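Local structure of uncharacterized protein Q64V53_BACFR (Bacteroides fragilis, 2RA8) at residues A[11-16]-A[30-35]; A[162-167]-A[183-188]; A[298-303]-A[329-334]. The protein is of unknown function but joins an N-terminal WGR domain, a module often linked to nucleic-acid binding, to a leucine-rich-repeat domain. All blocks are in the same frame, centred on the assembly; numbering follows the deposited sequence.

Interaction 1. Residues A[11-16]-A[30-35]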
loop_
_atom_site.group_PDB
_atom_site.type_symbol
_atom_site.label_atom_id
_atom_site.label_comp_id
_atom_site.label_asym_id
_atom_site.label_seq_id
_atom_site.Cartn_x
_atom_site.Cartn_y
_atom_site.Cartn_z
ATOM N N LYS A 11 -12.408 -8.240 -1.690
ATOM C CA LYS A 11 -11.898 -7.361 -2.744
ATOM C C LYS A 11 -11.548 -7.990 -4.078
ATOM O O LYS A 11 -11.712 -7.351 -5.118
ATOM C CB LYS A 11 -10.696 -6.591 -2.218
ATOM N N SER A 12 -11.061 -9.231 -4.068
ATOM C CA SER A 12 -10.682 -9.914 -5.308
ATOM C C SER A 12 -11.617 -11.008 -5.729
ATOM O O SER A 12 -12.018 -11.845 -4.927
ATOM C CB SER A 12 -9.282 -10.522 -5.182
ATOM O OG SER A 12 -8.317 -9.523 -4.916
ATOM N N GLN A 13 -11.953 -11.011 -7.011
ATOM C CA GLN A 13 -12.827 -12.018 -7.598
ATOM C C GLN A 13 -12.146 -12.290 -8.921
ATOM O O GLN A 13 -12.528 -11.749 -9.956
ATOM C CB GLN A 13 -14.232 -11.439 -7.817
ATOM C CG GLN A 13 -14.941 -11.026 -6.519
ATOM C CD GLN A 13 -15.442 -12.229 -5.720
ATOM O OE1 GLN A 13 -15.235 -12.323 -4.505
ATOM N NE2 GLN A 13 -16.109 -13.152 -6.407
ATOM N N LYS A 14 -11.106 -13.115 -8.892
ATOM C CA LYS A 14 -10.365 -13.391 -10.107
ATOM C C LYS A 14 -9.880 -14.797 -10.327
ATOM O O LYS A 14 -9.955 -15.647 -9.434
ATOM C CB LYS A 14 -9.181 -12.413 -10.209
ATOM C CG LYS A 14 -8.509 -12.084 -8.897
ATOM C CD LYS A 14 -7.466 -10.976 -9.084
ATOM C CE LYS A 14 -6.917 -10.480 -7.754
ATOM N NZ LYS A 14 -6.271 -11.571 -6.978
ATOM N N PHE A 15 -9.403 -15.042 -11.550
ATOM C CA PHE A 15 -8.872 -16.339 -11.957
ATOM C C PHE A 15 -7.497 -16.172 -12.540
ATOM O O PHE A 15 -7.114 -15.088 -13.004
ATOM C CB PHE A 15 -9.762 -17.020 -13.020
ATOM C CG PHE A 15 -9.692 -16.370 -14.377
ATOM C CD1 PHE A 15 -10.395 -15.198 -14.639
ATOM C CD2 PHE A 15 -8.887 -16.903 -15.377
ATOM C CE1 PHE A 15 -10.290 -14.565 -15.876
ATOM C CE2 PHE A 15 -8.779 -16.272 -16.619
ATOM C CZ PHE A 15 -9.483 -15.101 -16.863
ATOM N N TRP A 16 -6.755 -17.272 -12.536
ATOM C CA TRP A 16 -5.402 -17.314 -13.060
ATOM C C TRP A 16 -5.240 -18.711 -13.601
ATOM O O TRP A 16 -5.500 -19.683 -12.890
ATOM C CB TRP A 16 -4.397 -17.053 -11.924
ATOM C CG TRP A 16 -2.945 -17.103 -12.318
ATOM C CD1 TRP A 16 -2.189 -16.076 -12.818
ATOM C CD2 TRP A 16 -2.079 -18.240 -12.229
ATOM N NE1 TRP A 16 -0.898 -16.506 -13.043
ATOM C CE2 TRP A 16 -0.803 -17.824 -12.692
ATOM C CE3 TRP A 16 -2.253 -19.563 -11.799
ATOM C CZ2 TRP A 16 0.292 -18.694 -12.738
ATOM C CZ3 TRP A 16 -1.158 -20.432 -11.845
ATOM C CH2 TRP A 16 0.102 -19.987 -12.313
ATOM N N GLY A 30 -7.438 -12.602 -14.995
ATOM C CA GLY A 30 -8.390 -11.506 -15.029
ATOM C C GLY A 30 -9.516 -11.675 -14.026
ATOM O O GLY A 30 -9.505 -12.603 -13.209
ATOM N N LYS A 31 -10.487 -10.768 -14.083
ATOM C CA LYS A 31 -11.637 -10.806 -13.194
ATOM C C LYS A 31 -12.537 -11.933 -13.627
ATOM O O LYS A 31 -12.679 -12.197 -14.827
ATOM C CB LYS A 31 -12.398 -9.473 -13.272
ATOM C CG LYS A 31 -13.565 -9.332 -12.303
ATOM C CD LYS A 31 -14.286 -7.998 -12.475
ATOM C CE LYS A 31 -13.403 -6.817 -12.102
ATOM N NZ LYS A 31 -14.106 -5.522 -12.315
ATOM N N LEU A 32 -13.148 -12.621 -12.666
ATOM C CA LEU A 32 -14.047 -13.717 -13.007
ATOM C C LEU A 32 -15.103 -13.215 -13.953
ATOM O O LEU A 32 -15.629 -12.119 -13.772
ATOM C CB LEU A 32 -14.731 -14.275 -11.760
ATOM C CG LEU A 32 -13.842 -14.977 -10.719
ATOM C CD1 LEU A 32 -14.605 -15.136 -9.412
ATOM C CD2 LEU A 32 -13.412 -16.330 -11.238
ATOM N N GLY A 33 -15.415 -14.020 -14.968
ATOM C CA GLY A 33 -16.427 -13.642 -15.937
ATOM C C GLY A 33 -15.904 -12.886 -17.149
ATOM O O GLY A 33 -16.686 -12.486 -18.009
ATOM N N THR A 34 -14.590 -12.686 -17.223
ATOM C CA THR A 34 -13.998 -11.975 -18.352
ATOM C C THR A 34 -12.916 -12.808 -18.994
ATOM O O THR A 34 -12.428 -13.765 -18.400
ATOM C CB THR A 34 -13.375 -10.629 -17.915
ATOM O OG1 THR A 34 -12.216 -10.875 -17.109
ATOM C CG2 THR A 34 -14.382 -9.803 -17.111
ATOM N N ASP A 35 -12.531 -12.452 -20.214
ATOM C CA ASP A 35 -11.481 -13.195 -20.903
ATOM C C ASP A 35 -10.152 -12.926 -20.249
ATOM O O ASP A 35 -9.241 -13.750 -20.318
ATOM C CB ASP A 35 -11.389 -12.793 -22.386
ATOM C CG ASP A 35 -12.704 -12.963 -23.124
ATOM O OD1 ASP A 35 -13.395 -13.980 -22.888
ATOM O OD2 ASP A 35 -13.040 -12.083 -23.950
#
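F15, G30 and L32 carry this contact, in which strand 13-21 meets the end of strand 24-31 within the beta hairpin of the WGR domain. F15 and G30 form an antiparallel hydrogen-bonded pair: F15 N donates to G30 O over 3.0 Å, and G30 N returns a bond of 3.2 Å to F15 O. The phenyl ring swings back over its own partner, because chi1 of 72° sets CG between the backbone N and the carbonyl carbon. G30 N therefore lies 3.6 Å above one ring face, offset toward the rim, while K31 O and D35 O stand at the ring edge. Two residues on, past the non-hydrogen-bonded pair K14/K31, L32 N donates to Q13 O over 2.9 Å at an N-H...O angle of 172°. The L32 side chain crosses that of Q13, and L32 CD2 reaches F15 CB at 4.1 Å. Beyond the pairing the chain leaves in a type II turn, where K31 O accepts T34 N and, on a lone pair in the carbonyl plane, T34 OG1 at 2.7 Å. Three backbone bonds thus fix the register, and G30, with no side chain, lets the aromatic ring lie against the neighbouring backbone.

Interaction 2. Residues A[162-167]-A[183-188]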
loop_
_atom_site.group_PDB
_atom_site.type_symbol
_atom_site.label_atom_id
_atom_site.label_comp_id
_atom_site.label_asym_id
_atom_site.label_seq_id
_atom_site.Cartn_x
_atom_site.Cartn_y
_atom_site.Cartn_z
ATOM N N VAL A 162 -22.657 3.121 14.264
ATOM C CA VAL A 162 -23.940 3.158 14.955
ATOM C C VAL A 162 -24.156 1.775 15.505
ATOM O O VAL A 162 -23.278 0.919 15.394
ATOM C CB VAL A 162 -25.103 3.478 13.989
ATOM C CG1 VAL A 162 -24.958 4.891 13.429
ATOM C CG2 VAL A 162 -25.126 2.465 12.862
ATOM N N ASP A 163 -25.304 1.534 16.119
ATOM C CA ASP A 163 -25.585 0.200 16.631
ATOM C C ASP A 163 -25.840 -0.661 15.411
ATOM O O ASP A 163 -26.793 -0.428 14.672
ATOM C CB ASP A 163 -26.820 0.235 17.528
ATOM C CG ASP A 163 -27.286 -1.144 17.935
ATOM O OD1 ASP A 163 -26.456 -2.077 17.976
ATOM O OD2 ASP A 163 -28.487 -1.290 18.231
ATOM N N LEU A 164 -24.981 -1.644 15.164
ATOM C CA LEU A 164 -25.176 -2.501 13.995
ATOM C C LEU A 164 -25.905 -3.789 14.309
ATOM O O LEU A 164 -26.058 -4.643 13.441
ATOM C CB LEU A 164 -23.830 -2.841 13.333
ATOM C CG LEU A 164 -22.996 -1.712 12.698
ATOM C CD1 LEU A 164 -21.781 -2.326 11.982
ATOM C CD2 LEU A 164 -23.840 -0.929 11.710
ATOM N N SER A 165 -26.365 -3.956 15.543
ATOM C CA SER A 165 -27.071 -5.192 15.876
ATOM C C SER A 165 -28.274 -5.417 14.977
ATOM O O SER A 165 -28.570 -6.555 14.599
ATOM C CB SER A 165 -27.513 -5.194 17.336
ATOM O OG SER A 165 -28.135 -6.429 17.670
ATOM N N PRO A 166 -28.999 -4.345 14.617
ATOM C CA PRO A 166 -30.161 -4.563 13.746
ATOM C C PRO A 166 -29.779 -4.986 12.347
ATOM O O PRO A 166 -30.531 -5.700 11.675
ATOM C CB PRO A 166 -30.867 -3.211 13.766
ATOM C CG PRO A 166 -30.541 -2.689 15.131
ATOM C CD PRO A 166 -29.064 -3.011 15.238
ATOM N N VAL A 167 -28.610 -4.536 11.896
ATOM C CA VAL A 167 -28.115 -4.880 10.568
ATOM C C VAL A 167 -27.706 -6.329 10.555
ATOM O O VAL A 167 -28.004 -7.053 9.606
ATOM C CB VAL A 167 -26.911 -3.991 10.169
ATOM C CG1 VAL A 167 -26.287 -4.493 8.876
ATOM C CG2 VAL A 167 -27.381 -2.550 9.992
ATOM N N ASN A 183 -16.026 4.119 16.735
ATOM C CA ASN A 183 -16.711 5.194 17.456
ATOM C C ASN A 183 -18.214 4.946 17.497
ATOM O O ASN A 183 -18.870 4.891 16.454
ATOM C CB ASN A 183 -16.465 6.554 16.779
ATOM C CG ASN A 183 -15.031 7.045 16.930
ATOM O OD1 ASN A 183 -14.655 8.074 16.360
ATOM N ND2 ASN A 183 -14.228 6.320 17.704
ATOM N N ASN A 184 -18.761 4.805 18.703
ATOM C CA ASN A 184 -20.198 4.577 18.884
ATOM C C ASN A 184 -20.678 3.303 18.228
ATOM O O ASN A 184 -21.829 3.217 17.796
ATOM C CB ASN A 184 -21.000 5.756 18.310
ATOM C CG ASN A 184 -20.754 7.055 19.057
ATOM O OD1 ASN A 184 -20.653 8.125 18.450
ATOM N ND2 ASN A 184 -20.669 6.971 20.384
ATOM N N LEU A 185 -19.807 2.304 18.151
ATOM C CA LEU A 185 -20.164 1.039 17.532
ATOM C C LEU A 185 -20.731 0.065 18.530
ATOM O O LEU A 185 -20.353 0.065 19.696
ATOM C CB LEU A 185 -18.927 0.399 16.869
ATOM C CG LEU A 185 -19.056 -1.073 16.445
ATOM C CD1 LEU A 185 -20.096 -1.201 15.334
ATOM C CD2 LEU A 185 -17.718 -1.608 15.976
ATOM N N SER A 186 -21.653 -0.770 18.069
ATOM C CA SER A 186 -22.232 -1.808 18.916
ATOM C C SER A 186 -22.712 -2.901 17.998
ATOM O O SER A 186 -23.032 -2.637 16.842
ATOM C CB SER A 186 -23.405 -1.267 19.739
ATOM O OG SER A 186 -23.858 -2.256 20.649
ATOM N N ILE A 187 -22.742 -4.134 18.494
ATOM C CA ILE A 187 -23.199 -5.268 17.697
ATOM C C ILE A 187 -24.189 -6.075 18.496
ATOM O O ILE A 187 -24.622 -7.146 18.075
ATOM C CB ILE A 187 -22.031 -6.186 17.270
ATOM C CG1 ILE A 187 -21.304 -6.724 18.502
ATOM C CG2 ILE A 187 -21.085 -5.421 16.352
ATOM C CD1 ILE A 187 -20.272 -7.781 18.180
ATOM N N GLY A 188 -24.537 -5.551 19.670
ATOM C CA GLY A 188 -25.502 -6.203 20.531
ATOM C C GLY A 188 -24.981 -7.366 21.347
ATOM O O GLY A 188 -23.792 -7.709 21.303
#
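V162 opens the contact with its backbone: its CA lies 3.5 Å from N184 O, while its side chain turns away to pack on helix 125-132. D163 forms a single bridge with S186, their CA atoms 4.5 Å apart. Its carboxylate stands with CG anti to the backbone N (chi1 172°), which brings OD1 to 3.6 Å from S186 CB and lets it accept S165 N at 3.1 Å. That capping bond, at the start of helix 165-169, meets OD1 from above the carboxylate plane, 62° out of it. L164 supplies the hydrogen bond between the segments, L164 N to S186 O at 2.8 Å. L164 CD1 meets L185 CD1 at 3.9 Å, beside W146 of strand 143-146. S165 then places CB 3.6 Å from I187 O; its OG bonds to K190, and I187 O is held by R192. Across the way, D212 takes both S186 OG and I187 N. One direct backbone bond and a pair of leucines thus join the entry to helix 165-169 to the loop after strand 176-180. D163 caps the helix start, while D212 separately satisfies S186 OG and I187 N of the loop that faces it.

Interaction 3. Residues A[298-303]-A[329-334]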
loop_
_atom_site.group_PDB
_atom_site.type_symbol
_atom_site.label_atom_id
_atom_site.label_comp_id
_atom_site.label_asym_id
_atom_site.label_seq_id
_atom_site.Cartn_x
_atom_site.Cartn_y
_atom_site.Cartn_z
ATOM N N LEU A 298 8.816 -15.367 26.227
ATOM C CA LEU A 298 7.829 -16.233 26.854
ATOM C C LEU A 298 7.522 -17.427 25.988
ATOM O O LEU A 298 7.421 -18.556 26.480
ATOM C CB LEU A 298 6.544 -15.453 27.139
ATOM C CG LEU A 298 6.667 -14.148 27.941
ATOM C CD1 LEU A 298 5.293 -13.541 28.088
ATOM C CD2 LEU A 298 7.278 -14.399 29.307
ATOM N N LEU A 299 7.377 -17.191 24.687
ATOM C CA LEU A 299 7.085 -18.270 23.756
ATOM C C LEU A 299 8.168 -19.301 23.795
ATOM O O LEU A 299 7.891 -20.498 23.901
ATOM C CB LEU A 299 6.968 -17.741 22.328
ATOM C CG LEU A 299 5.801 -16.813 22.016
ATOM C CD1 LEU A 299 6.030 -16.173 20.654
ATOM C CD2 LEU A 299 4.495 -17.597 22.044
ATOM N N LEU A 300 9.414 -18.845 23.699
ATOM C CA LEU A 300 10.566 -19.744 23.720
ATOM C C LEU A 300 10.705 -20.509 25.019
ATOM O O LEU A 300 11.212 -21.629 25.019
ATOM C CB LEU A 300 11.862 -18.969 23.449
ATOM C CG LEU A 300 12.018 -18.390 22.046
ATOM C CD1 LEU A 300 13.284 -17.551 21.969
ATOM C CD2 LEU A 300 12.057 -19.519 21.034
ATOM N N ASP A 301 10.267 -19.909 26.128
ATOM C CA ASP A 301 10.332 -20.562 27.438
ATOM C C ASP A 301 9.189 -21.531 27.615
ATOM O O ASP A 301 9.097 -22.217 28.635
ATOM C CB ASP A 301 10.251 -19.535 28.585
ATOM C CG ASP A 301 11.488 -18.647 28.688
ATOM O OD1 ASP A 301 12.592 -19.095 28.321
ATOM O OD2 ASP A 301 11.354 -17.501 29.167
ATOM N N HIS A 302 8.303 -21.589 26.627
ATOM C CA HIS A 302 7.139 -22.467 26.694
ATOM C C HIS A 302 6.792 -23.070 25.361
ATOM O O HIS A 302 5.629 -23.051 24.956
ATOM C CB HIS A 302 5.929 -21.684 27.199
ATOM C CG HIS A 302 6.059 -21.216 28.611
ATOM N ND1 HIS A 302 6.039 -22.081 29.685
ATOM C CD2 HIS A 302 6.205 -19.974 29.130
ATOM C CE1 HIS A 302 6.168 -21.391 30.805
ATOM N NE2 HIS A 302 6.271 -20.110 30.496
ATOM N N VAL A 303 7.789 -23.607 24.666
ATOM C CA VAL A 303 7.554 -24.221 23.362
ATOM C C VAL A 303 6.554 -25.347 23.486
ATOM O O VAL A 303 5.790 -25.620 22.562
ATOM C CB VAL A 303 8.860 -24.782 22.767
ATOM C CG1 VAL A 303 8.622 -25.258 21.346
ATOM C CG2 VAL A 303 9.947 -23.714 22.803
ATOM N N LYS A 329 14.739 -20.488 14.443
ATOM C CA LYS A 329 15.339 -21.801 14.656
ATOM C C LYS A 329 14.722 -22.642 15.750
ATOM O O LYS A 329 14.712 -23.870 15.650
ATOM C CB LYS A 329 16.835 -21.651 14.944
ATOM C CG LYS A 329 17.626 -22.942 14.806
ATOM C CD LYS A 329 19.080 -22.753 15.214
ATOM C CE LYS A 329 19.930 -23.946 14.795
ATOM N NZ LYS A 329 19.400 -25.234 15.322
ATOM N N SER A 330 14.209 -22.001 16.796
ATOM C CA SER A 330 13.612 -22.727 17.914
ATOM C C SER A 330 12.142 -23.078 17.766
ATOM O O SER A 330 11.654 -23.978 18.448
ATOM C CB SER A 330 13.813 -21.941 19.214
ATOM O OG SER A 330 15.193 -21.778 19.502
ATOM N N LEU A 331 11.419 -22.384 16.892
ATOM C CA LEU A 331 10.001 -22.692 16.700
ATOM C C LEU A 331 9.806 -23.552 15.473
ATOM O O LEU A 331 10.271 -23.216 14.388
ATOM C CB LEU A 331 9.176 -21.399 16.598
ATOM C CG LEU A 331 9.150 -20.560 17.890
ATOM C CD1 LEU A 331 8.223 -19.370 17.727
ATOM C CD2 LEU A 331 8.680 -21.425 19.053
ATOM N N PRO A 332 9.111 -24.692 15.626
ATOM C CA PRO A 332 8.861 -25.619 14.517
ATOM C C PRO A 332 7.817 -25.256 13.492
ATOM O O PRO A 332 7.835 -25.793 12.387
ATOM C CB PRO A 332 8.513 -26.921 15.236
ATOM C CG PRO A 332 7.764 -26.427 16.436
ATOM C CD PRO A 332 8.624 -25.262 16.900
HETATM N N MSE A 333 6.902 -24.352 13.821
HETATM C CA MSE A 333 5.864 -24.000 12.859
HETATM C C MSE A 333 6.115 -22.699 12.151
HETATM O O MSE A 333 7.060 -21.969 12.453
HETATM C CB MSE A 333 4.491 -23.943 13.541
HETATM C CG MSE A 333 4.175 -22.635 14.259
HETATM SE SE MSE A 333 5.412 -22.160 15.663
HETATM C CE MSE A 333 4.857 -23.450 16.988
ATOM N N LYS A 334 5.255 -22.406 11.187
ATOM C CA LYS A 334 5.364 -21.187 10.411
ATOM C C LYS A 334 5.132 -19.992 11.294
ATOM O O LYS A 334 4.238 -20.005 12.143
ATOM C CB LYS A 334 4.325 -21.206 9.285
ATOM C CG LYS A 334 4.322 -19.978 8.389
ATOM C CD LYS A 334 3.288 -20.119 7.276
ATOM C CE LYS A 334 3.329 -18.937 6.318
ATOM N NZ LYS A 334 3.046 -17.649 7.005
#
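L300 and S330 make the nearest approach between two helix ends of the leucine-rich-repeat domain, where helices 293-300 and 321-330 flank a parallel sheet and the chain passes through helix 303-306 and strand 311-313 between them. No hydrogen bond joins the segments, and the contact is van der Waals packing; the backbones stay well apart, with L300 CA and S330 CA at 7.2 Å. Contacts between carbon atoms of apolar side chains form the first group. L300 CD2 lies 4.4 Å from L331 CD2, and V303 CG1 stands 4.5 Å from the same L331 CD2 methyl, so one branch of L331 serves both residues. V303 also sends CG1 to 4.4 Å from P332 CD. It gets there because CG1 is anti to the backbone N, chi1 -173°, on a CB that already points to the other segment. L331 is the first residue to leave helical geometry after 321-330, and its buried side chain also packs on I306. The second group brings an apolar methyl to a serine. S330 directs its CB toward the opposing helix end, and its OG makes a weak hydrogen bond back to E326 O within its own helix. The flank of the serine rather than its hydroxyl makes the closest touch: L300 CD2 is 4.2 Å from S330 OG but 3.5 Å from S330 CB.

How the interactions relate
Along the chain the three contacts come in series, each closing before the next opens. Interaction 1 belongs to the antiparallel sheet of the N-terminal WGR domain; interactions 2 and 3 belong to the following domain, whose parallel strands stand in sequence order from 80-83 to 334-336. The centre of interaction 1 is 33 Å from that of interaction 2 and 39 Å from that of interaction 3, and 39 Å also separates interactions 2 and 3. None touches another: nearest atoms remain about 18, 18 and 27 Å apart. Interaction 2 joins the start of helix 165-169 to the loop after strand 176-180, whereas interaction 3 joins helix ends near the C-terminal strand, so the two are separate local contacts at distant points along the parallel-sheet domain.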